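Local coordinates for protein endo-alpha-mannosidase (Bacteroides thetaiotaomicron, PDB 4ACY) that hydrolyses internal alpha-mannosidic linkages as a family GH99 endo-acting glycosidase, consistent with a part in N-glycan processing, at residues Tyr46-Gly51 and Leu120-Trp125; Ile104-Ile109 and Leu139-Lys144. All blocks are in the same frame, centred on the assembly; numbering follows the deposited sequence.

How the interactions relate
From the N terminus, the chain runs through the first barrel strand, 42-46, and its following loop, passes through helix 102-115, returns as strand 117-124 and leaves through helix 133-145. Interaction 1 joins the end of the first strand to the second, closing a loop of 68 residues between 46-51 and 120-125. Interaction 2 joins the two helices, closing a shorter loop of 29 residues between 104-109 and 139-144. Their segments alternate along the chain, so the loops cross rather than nest. Interaction 1 belongs to the barrel wall and interaction 2 to its outer helical layer; they meet where Leu120 CD2 packs on Ile109 CD1 (3.8 Å) and where the Tyr46 hydroxyl reaches Ile105.

Interaction 1. Residues Tyr46-Gly51 and Leu120-Trp125; sequences YYNWYG and LSVTWW. With FMT (formic acid), chain F.
Tyr46 pairs with Val122 where strands 42-46 and 117-124 run parallel in a TIM barrel; Thr123 N donates to Tyr46 O (2.9 Å), nearly in line with the carbonyl, while Tyr46 N reaches Ser121 O at 2.9 Å from above the carbonyl plane. With CG anti to the backbone N (chi1 -175°), the Tyr46 ring lies beside Leu120, whose CD2 covers one face, and Val122 CG2 comes to its edge. Beyond the pairing, the amide of Asn48 rests on Val122 CG2 (CG to CG2 3.6 Å), and a water links Asn48 ND2 to Thr123 O. Trp49 and Trp125 meet rim to rim, Trp49 CE3 standing 3.7 Å from Trp125 NE1. Tyr47 crosses Thr123 at about a right angle, CD2 against CB at 3.8 Å, and its OH donates to O2 of a bound formic acid, probably from the crystallisation liquor, at 2.5 Å. A phenylalanine at Tyr47 would probably leave that formic acid oxygen and the hydroxyl of Tyr248 without their shared partner. Thr123 OG1 is hydrogen-bonded to Glu154, just past the third strand. On the outer side of the barrel, helices 102-115 and 133-145 cover Tyr46 and Leu120, while strand 148-153 flanks 120-125.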
ATOM      1  N   TYR A  46      -1.507  -0.249  -3.742  1.00 13.41           N
ATOM      2  CA  TYR A  46      -1.560   0.208  -5.130  1.00 13.93           C
ATOM      3  C   TYR A  46      -1.705   1.724  -5.185  1.00 14.14           C
ATOM      4  O   TYR A  46      -2.511   2.302  -4.442  1.00 14.09           O
ATOM      5  CB  TYR A  46      -2.753  -0.446  -5.840  1.00 13.69           C
ATOM      6  CG  TYR A  46      -2.796  -0.117  -7.313  1.00 14.06           C
ATOM      7  CD1 TYR A  46      -2.063  -0.879  -8.235  1.00 14.21           C
ATOM      8  CD2 TYR A  46      -3.538   0.960  -7.787  1.00 14.59           C
ATOM      9  CE1 TYR A  46      -2.063  -0.558  -9.579  1.00 14.56           C
ATOM     10  CE2 TYR A  46      -3.551   1.293  -9.151  1.00 14.93           C
ATOM     11  CZ  TYR A  46      -2.812   0.516 -10.042  1.00 14.88           C
ATOM     12  OH  TYR A  46      -2.800   0.849 -11.391  1.00 15.76           O
ATOM     13  N   TYR A  47      -0.949   2.358  -6.083  1.00 14.22           N
ATOM     14  CA  TYR A  47      -0.913   3.812  -6.222  1.00 14.60           C
ATOM     15  C   TYR A  47      -1.419   4.244  -7.592  1.00 15.08           C
ATOM     16  O   TYR A  47      -0.925   3.787  -8.634  1.00 15.12           O
ATOM     17  CB  TYR A  47       0.501   4.348  -5.908  1.00 14.46           C
ATOM     18  CG  TYR A  47       0.824   4.049  -4.465  1.00 14.04           C
ATOM     19  CD1 TYR A  47       1.310   2.801  -4.082  1.00 14.15           C
ATOM     20  CD2 TYR A  47       0.540   4.980  -3.462  1.00 14.68           C
ATOM     21  CE1 TYR A  47       1.525   2.489  -2.744  1.00 14.05           C
ATOM     22  CE2 TYR A  47       0.752   4.678  -2.133  1.00 14.47           C
ATOM     23  CZ  TYR A  47       1.240   3.438  -1.778  1.00 14.32           C
ATOM     24  OH  TYR A  47       1.458   3.135  -0.448  1.00 14.31           O
ATOM     25  N   ASN A  48      -2.447   5.083  -7.566  1.00 15.18           N
ATOM     26  CA  ASN A  48      -3.132   5.511  -8.786  1.00 15.39           C
ATOM     27  C   ASN A  48      -2.891   6.991  -9.084  1.00 15.56           C
ATOM     28  O   ASN A  48      -3.726   7.694  -9.689  1.00 15.88           O
ATOM     29  CB  ASN A  48      -4.623   5.185  -8.694  1.00 15.90           C
ATOM     30  CG  ASN A  48      -5.344   6.026  -7.647  1.00 16.24           C
ATOM     31  OD1 ASN A  48      -4.720   6.609  -6.754  1.00 16.69           O
ATOM     32  ND2 ASN A  48      -6.664   6.108  -7.768  1.00 16.34           N
ATOM     33  N   TRP A  49      -1.713   7.450  -8.694  1.00 15.60           N
ATOM     34  CA  TRP A  49      -1.417   8.871  -8.731  1.00 15.72           C
ATOM     35  C   TRP A  49      -0.537   9.298  -9.900  1.00 15.82           C
ATOM     36  O   TRP A  49      -0.165  10.455  -9.974  1.00 16.29           O
ATOM     37  CB  TRP A  49      -0.843   9.351  -7.389  1.00 15.94           C
ATOM     38  CG  TRP A  49       0.392   8.648  -6.882  1.00 15.94           C
ATOM     39  CD1 TRP A  49       1.364   8.004  -7.613  1.00 15.88           C
ATOM     40  CD2 TRP A  49       0.796   8.561  -5.516  1.00 15.93           C
ATOM     41  NE1 TRP A  49       2.353   7.521  -6.767  1.00 15.57           N
ATOM     42  CE2 TRP A  49       2.026   7.861  -5.477  1.00 16.30           C
ATOM     43  CE3 TRP A  49       0.246   9.040  -4.313  1.00 16.72           C
ATOM     44  CZ2 TRP A  49       2.706   7.604  -4.277  1.00 16.00           C
ATOM     45  CZ3 TRP A  49       0.919   8.788  -3.122  1.00 16.40           C
ATOM     46  CH2 TRP A  49       2.137   8.074  -3.109  1.00 17.03           C
ATOM     47  N   TYR A  50      -0.266   8.380 -10.829  1.00 15.73           N
ATOM     48  CA  TYR A  50       0.678   8.656 -11.913  1.00 15.76           C
ATOM     49  C   TYR A  50      -0.061   9.239 -13.097  1.00 16.69           C
ATOM     50  O   TYR A  50      -1.187   8.862 -13.369  1.00 16.86           O
ATOM     51  CB  TYR A  50       1.431   7.392 -12.316  1.00 15.32           C
ATOM     52  CG  TYR A  50       2.242   6.828 -11.172  1.00 14.92           C
ATOM     53  CD1 TYR A  50       3.421   7.448 -10.757  1.00 15.19           C
ATOM     54  CD2 TYR A  50       1.809   5.699 -10.481  1.00 15.07           C
ATOM     55  CE1 TYR A  50       4.159   6.952  -9.691  1.00 14.81           C
ATOM     56  CE2 TYR A  50       2.548   5.183  -9.425  1.00 14.78           C
ATOM     57  CZ  TYR A  50       3.702   5.828  -9.022  1.00 15.24           C
ATOM     58  OH  TYR A  50       4.399   5.320  -7.958  1.00 14.98           O
ATOM     59  N   GLY A  51       0.573  10.172 -13.799  1.00 17.25           N
ATOM     60  CA  GLY A  51      -0.079  10.811 -14.931  1.00 17.74           C
ATOM     61  C   GLY A  51       0.964  11.226 -15.931  1.00 18.43           C
ATOM     62  O   GLY A  51       2.123  11.373 -15.572  1.00 18.41           O
ATOM     63  N   LEU A 120      -6.116  -5.461  -4.189  1.00 14.82           N
ATOM     64  CA  LEU A 120      -5.321  -4.235  -4.320  1.00 14.78           C
ATOM     65  C   LEU A 120      -5.960  -3.255  -3.343  1.00 14.79           C
ATOM     66  O   LEU A 120      -7.190  -3.143  -3.303  1.00 15.55           O
ATOM     67  CB  LEU A 120      -5.438  -3.675  -5.754  1.00 15.64           C
ATOM     68  CG  LEU A 120      -4.878  -4.406  -6.987  1.00 16.12           C
ATOM     69  CD1 LEU A 120      -5.590  -5.730  -7.296  1.00 17.00           C
ATOM     70  CD2 LEU A 120      -5.004  -3.494  -8.198  1.00 16.57           C
ATOM     71  N   SER A 121      -5.142  -2.548  -2.567  1.00 14.08           N
ATOM     72  CA  SER A 121      -5.632  -1.471  -1.718  1.00 13.62           C
ATOM     73  C   SER A 121      -5.196  -0.175  -2.350  1.00 13.50           C
ATOM     74  O   SER A 121      -4.019   0.156  -2.355  1.00 13.56           O
ATOM     75  CB  SER A 121      -5.060  -1.578  -0.312  1.00 13.41           C
ATOM     76  OG  SER A 121      -5.724  -0.643   0.529  1.00 13.32           O
ATOM     77  N   VAL A 122      -6.144   0.540  -2.937  1.00 13.61           N
ATOM     78  CA  VAL A 122      -5.802   1.743  -3.671  1.00 13.59           C
ATOM     79  C   VAL A 122      -5.681   2.961  -2.775  1.00 13.71           C
ATOM     80  O   VAL A 122      -6.567   3.245  -1.955  1.00 13.80           O
ATOM     81  CB  VAL A 122      -6.812   2.010  -4.825  1.00 13.82           C
ATOM     82  CG1 VAL A 122      -8.203   2.293  -4.292  1.00 14.55           C
ATOM     83  CG2 VAL A 122      -6.330   3.161  -5.689  1.00 14.38           C
ATOM     84  N   THR A 123      -4.598   3.702  -2.971  1.00 13.39           N
ATOM     85  CA  THR A 123      -4.411   4.980  -2.303  1.00 14.19           C
ATOM     86  C   THR A 123      -5.656   5.892  -2.457  1.00 14.11           C
ATOM     87  O   THR A 123      -6.185   6.061  -3.569  1.00 14.18           O
ATOM     88  CB  THR A 123      -3.100   5.629  -2.826  1.00 14.95           C
ATOM     89  OG1 THR A 123      -2.672   6.649  -1.926  1.00 16.98           O
ATOM     90  CG2 THR A 123      -3.305   6.190  -4.252  1.00 14.68           C
ATOM     91  N   TRP A 124      -6.121   6.480  -1.346  1.00 14.09           N
ATOM     92  CA  TRP A 124      -7.336   7.300  -1.379  1.00 14.53           C
ATOM     93  C   TRP A 124      -7.090   8.627  -0.673  1.00 14.99           C
ATOM     94  O   TRP A 124      -6.773   8.663   0.523  1.00 14.46           O
ATOM     95  CB  TRP A 124      -8.513   6.559  -0.729  1.00 14.53           C
ATOM     96  CG  TRP A 124      -9.790   7.338  -0.818  1.00 14.62           C
ATOM     97  CD1 TRP A 124     -10.332   8.142   0.149  1.00 14.72           C
ATOM     98  CD2 TRP A 124     -10.663   7.421  -1.949  1.00 15.01           C
ATOM     99  NE1 TRP A 124     -11.509   8.703  -0.309  1.00 14.69           N
ATOM    100  CE2 TRP A 124     -11.732   8.277  -1.591  1.00 14.88           C
ATOM    101  CE3 TRP A 124     -10.654   6.846  -3.224  1.00 15.19           C
ATOM    102  CZ2 TRP A 124     -12.789   8.574  -2.474  1.00 15.17           C
ATOM    103  CZ3 TRP A 124     -11.705   7.145  -4.108  1.00 15.46           C
ATOM    104  CH2 TRP A 124     -12.757   7.997  -3.719  1.00 15.19           C
ATOM    105  N   TRP A 125      -7.223   9.712  -1.427  1.00 15.31           N
ATOM    106  CA  TRP A 125      -6.799  11.030  -0.951  1.00 16.29           C
ATOM    107  C   TRP A 125      -7.956  11.974  -0.625  1.00 17.56           C
ATOM    108  O   TRP A 125      -7.800  13.193  -0.629  1.00 18.54           O
ATOM    109  CB  TRP A 125      -5.800  11.640  -1.949  1.00 16.14           C
ATOM    110  CG  TRP A 125      -4.464  10.984  -1.823  1.00 15.78           C
ATOM    111  CD1 TRP A 125      -3.985   9.932  -2.558  1.00 15.68           C
ATOM    112  CD2 TRP A 125      -3.444  11.312  -0.875  1.00 15.68           C
ATOM    113  NE1 TRP A 125      -2.722   9.589  -2.124  1.00 15.69           N
ATOM    114  CE2 TRP A 125      -2.360  10.432  -1.103  1.00 15.89           C
ATOM    115  CE3 TRP A 125      -3.330  12.281   0.131  1.00 15.68           C
ATOM    116  CZ2 TRP A 125      -1.186  10.471  -0.338  1.00 16.04           C
ATOM    117  CZ3 TRP A 125      -2.165  12.322   0.886  1.00 15.75           C
ATOM    118  CH2 TRP A 125      -1.101  11.427   0.639  1.00 16.02           C
TER
HETATM  119  C   FMT F1381       1.188   5.605   1.856  1.00 22.17           C
HETATM  120  O1  FMT F1381       2.231   6.153   1.481  1.00 23.23           O
HETATM  121  O2  FMT F1381       0.534   4.828   1.157  1.00 20.44           O
HETATM  122  O   HOH W   1      -8.006   7.066  -5.455  1.00 16.44           O

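Interaction 2. Residues Ile104-Ile109 and Leu139-Lys144; sequences IIRKHI and LDEAAK
Ile109 sets CG1 anti to its carbonyl carbon (chi1 -69°), which brings that atom to 3.8 Å from Glu141 CB; a like torsion in Glu141 (chi1 -62°) swings its CG onto Ile105 CG2. The helices that carry them, 102-115 and 133-145, are successive members of the outer layer of a beta/alpha (TIM) barrel, linked by the strand 117-124 that runs between them. Their segment axes approach to 9.2 Å and cross at -40°, with both helices running in broadly the same direction. Glu141 contributes the larger share on its side. Its chain bends at chi2, and the aliphatic part lies against Ile105, Glu141 CG 3.7 Å from Ile105 CG2, while the carboxylate turns toward the stem of Arg106, Glu141 OE1 standing 3.7 Å from Arg106 CB. The guanidinium bends away at chi3 and forms a salt bridge with Glu103 one turn back, leaving Arg106 NE 5.9 Å from Glu141 OE1; any attraction between these charges is therefore likely to act only at a distance. Lys144, one turn further along the second helix, makes a long salt bridge to the other carboxylate oxygen. Leu138 continues the apolar surface beside both isoleucines. The two branches of Ile109 meet different residues: CG2 sits 3.7 Å from Glu141 O, and CD1, at the end of the other branch, lies 4.0 Å from Ala142 CB.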
ATOM      1  N   ILE A 104      -2.912   0.433 -19.218  1.00 21.37           N
ATOM      2  CA  ILE A 104      -2.043   0.281 -18.048  1.00 20.10           C
ATOM      3  C   ILE A 104      -2.780  -0.473 -16.925  1.00 19.68           C
ATOM      4  O   ILE A 104      -2.251  -1.419 -16.315  1.00 20.09           O
ATOM      5  CB  ILE A 104      -1.582   1.665 -17.532  1.00 19.69           C
ATOM      6  CG1 ILE A 104      -0.746   2.410 -18.592  1.00 19.30           C
ATOM      7  CG2 ILE A 104      -0.827   1.522 -16.206  1.00 19.44           C
ATOM      8  CD1 ILE A 104       0.496   1.669 -19.109  1.00 19.37           C
ATOM      9  N   ILE A 105      -4.009  -0.057 -16.671  1.00 20.34           N
ATOM     10  CA  ILE A 105      -4.829  -0.675 -15.624  1.00 20.55           C
ATOM     11  C   ILE A 105      -5.036  -2.142 -15.942  1.00 20.51           C
ATOM     12  O   ILE A 105      -4.834  -2.984 -15.088  1.00 19.55           O
ATOM     13  CB  ILE A 105      -6.180   0.063 -15.413  1.00 20.94           C
ATOM     14  CG1 ILE A 105      -5.967   1.500 -14.904  1.00 21.28           C
ATOM     15  CG2 ILE A 105      -7.098  -0.722 -14.479  1.00 20.33           C
ATOM     16  CD1 ILE A 105      -4.903   1.650 -13.849  1.00 22.38           C
ATOM     17  N   ARG A 106      -5.390  -2.454 -17.192  1.00 20.92           N
ATOM     18  CA  ARG A 106      -5.483  -3.859 -17.610  1.00 21.49           C
ATOM     19  C   ARG A 106      -4.185  -4.624 -17.344  1.00 20.54           C
ATOM     20  O   ARG A 106      -4.203  -5.725 -16.790  1.00 19.99           O
ATOM     21  CB  ARG A 106      -5.899  -3.992 -19.087  1.00 23.37           C
ATOM     22  CG  ARG A 106      -6.038  -5.439 -19.521  1.00 25.68           C
ATOM     23  CD  ARG A 106      -6.251  -5.599 -21.029  1.00 27.97           C
ATOM     24  NE  ARG A 106      -5.051  -5.286 -21.819  1.00 30.28           N
ATOM     25  CZ  ARG A 106      -3.967  -6.065 -21.925  1.00 31.09           C
ATOM     26  NH1 ARG A 106      -3.885  -7.226 -21.290  1.00 32.55           N
ATOM     27  NH2 ARG A 106      -2.947  -5.670 -22.676  1.00 32.74           N
ATOM     28  N   LYS A 107      -3.056  -4.030 -17.725  1.00 20.00           N
ATOM     29  CA  LYS A 107      -1.769  -4.671 -17.507  1.00 19.34           C
ATOM     30  C   LYS A 107      -1.433  -4.861 -16.019  1.00 17.98           C
ATOM     31  O   LYS A 107      -0.903  -5.907 -15.624  1.00 17.73           O
ATOM     32  CB  LYS A 107      -0.670  -3.889 -18.222  1.00 20.41           C
ATOM     33  CG  LYS A 107      -0.570  -4.252 -19.691  1.00 21.55           C
ATOM     34  CD  LYS A 107       0.361  -3.310 -20.428  1.00 22.62           C
ATOM     35  CE  LYS A 107       0.499  -3.766 -21.889  1.00 24.24           C
ATOM     36  NZ  LYS A 107       0.946  -2.637 -22.739  1.00 25.84           N
ATOM     37  N   HIS A 108      -1.757  -3.861 -15.200  1.00 16.96           N
ATOM     38  CA  HIS A 108      -1.508  -3.959 -13.749  1.00 16.50           C
ATOM     39  C   HIS A 108      -2.295  -5.103 -13.112  1.00 16.27           C
ATOM     40  O   HIS A 108      -1.777  -5.852 -12.277  1.00 15.86           O
ATOM     41  CB  HIS A 108      -1.871  -2.653 -13.040  1.00 15.74           C
ATOM     42  CG  HIS A 108      -0.843  -1.568 -13.168  1.00 16.02           C
ATOM     43  ND1 HIS A 108       0.401  -1.754 -13.734  1.00 16.26           N
ATOM     44  CD2 HIS A 108      -0.873  -0.286 -12.744  1.00 15.17           C
ATOM     45  CE1 HIS A 108       1.089  -0.621 -13.665  1.00 15.07           C
ATOM     46  NE2 HIS A 108       0.341   0.279 -13.060  1.00 16.06           N
ATOM     47  N   ILE A 109      -3.548  -5.241 -13.531  1.00 17.01           N
ATOM     48  CA  ILE A 109      -4.403  -6.322 -13.046  1.00 17.08           C
ATOM     49  C   ILE A 109      -3.809  -7.673 -13.472  1.00 17.25           C
ATOM     50  O   ILE A 109      -3.699  -8.593 -12.662  1.00 17.06           O
ATOM     51  CB  ILE A 109      -5.874  -6.149 -13.545  1.00 17.28           C
ATOM     52  CG1 ILE A 109      -6.536  -4.937 -12.867  1.00 17.31           C
ATOM     53  CG2 ILE A 109      -6.679  -7.442 -13.338  1.00 17.59           C
ATOM     54  CD1 ILE A 109      -6.616  -5.022 -11.324  1.00 16.90           C
ATOM     55  N   LEU A 139     -11.657  -1.242 -10.708  1.00 20.87           N
ATOM     56  CA  LEU A 139     -12.734  -2.147 -10.330  1.00 20.66           C
ATOM     57  C   LEU A 139     -13.197  -2.967 -11.540  1.00 21.19           C
ATOM     58  O   LEU A 139     -13.270  -4.197 -11.467  1.00 20.69           O
ATOM     59  CB  LEU A 139     -13.899  -1.347  -9.729  1.00 20.17           C
ATOM     60  CG  LEU A 139     -13.659  -0.850  -8.299  1.00 19.80           C
ATOM     61  CD1 LEU A 139     -14.592   0.289  -7.971  1.00 19.85           C
ATOM     62  CD2 LEU A 139     -13.819  -1.998  -7.315  1.00 19.26           C
ATOM     63  N   ASP A 140     -13.465  -2.279 -12.651  1.00 22.61           N
ATOM     64  CA  ASP A 140     -13.943  -2.935 -13.878  1.00 23.57           C
ATOM     65  C   ASP A 140     -12.963  -4.008 -14.348  1.00 23.75           C
ATOM     66  O   ASP A 140     -13.354  -5.149 -14.650  1.00 23.92           O
ATOM     67  CB  ASP A 140     -14.183  -1.901 -14.993  1.00 24.60           C
ATOM     68  CG  ASP A 140     -15.440  -1.072 -14.770  1.00 25.80           C
ATOM     69  OD1 ASP A 140     -16.261  -1.435 -13.904  1.00 26.24           O
ATOM     70  OD2 ASP A 140     -15.619  -0.046 -15.464  1.00 26.80           O
ATOM     71  N   GLU A 141     -11.676  -3.658 -14.366  1.00 23.83           N
ATOM     72  CA  GLU A 141     -10.645  -4.604 -14.787  1.00 23.22           C
ATOM     73  C   GLU A 141     -10.430  -5.740 -13.790  1.00 22.41           C
ATOM     74  O   GLU A 141     -10.210  -6.890 -14.191  1.00 21.74           O
ATOM     75  CB  GLU A 141      -9.334  -3.880 -15.138  1.00 24.18           C
ATOM     76  CG  GLU A 141      -9.476  -2.907 -16.315  1.00 26.00           C
ATOM     77  CD  GLU A 141      -9.839  -3.616 -17.621  1.00 26.76           C
ATOM     78  OE1 GLU A 141      -9.349  -4.741 -17.851  1.00 27.10           O
ATOM     79  OE2 GLU A 141     -10.627  -3.048 -18.406  1.00 28.33           O
ATOM     80  N   ALA A 142     -10.517  -5.434 -12.495  1.00 21.18           N
ATOM     81  CA  ALA A 142     -10.382  -6.474 -11.474  1.00 21.76           C
ATOM     82  C   ALA A 142     -11.527  -7.494 -11.573  1.00 21.92           C
ATOM     83  O   ALA A 142     -11.304  -8.701 -11.451  1.00 22.22           O
ATOM     84  CB  ALA A 142     -10.322  -5.854 -10.068  1.00 20.91           C
ATOM     85  N   ALA A 143     -12.735  -6.996 -11.823  1.00 22.75           N
ATOM     86  CA  ALA A 143     -13.922  -7.850 -11.893  1.00 23.94           C
ATOM     87  C   ALA A 143     -13.850  -8.880 -13.027  1.00 25.14           C
ATOM     88  O   ALA A 143     -14.413  -9.962 -12.899  1.00 25.56           O
ATOM     89  CB  ALA A 143     -15.184  -7.020 -11.996  1.00 23.99           C
ATOM     90  N   LYS A 144     -13.141  -8.559 -14.110  1.00 25.92           N
ATOM     91  CA  LYS A 144     -12.967  -9.506 -15.242  1.00 25.88           C
ATOM     92  C   LYS A 144     -12.158 -10.759 -14.889  1.00 25.39           C
ATOM     93  O   LYS A 144     -12.294 -11.806 -15.537  1.00 25.46           O
ATOM     94  CB  LYS A 144     -12.295  -8.824 -16.437  1.00 27.15           C
ATOM     95  CG  LYS A 144     -13.004  -7.612 -17.005  1.00 27.94           C
ATOM     96  CD  LYS A 144     -12.411  -7.292 -18.369  1.00 29.23           C
ATOM     97  CE  LYS A 144     -12.472  -5.824 -18.741  1.00 29.83           C
ATOM     98  NZ  LYS A 144     -13.821  -5.241 -18.656  1.00 30.76           N
TER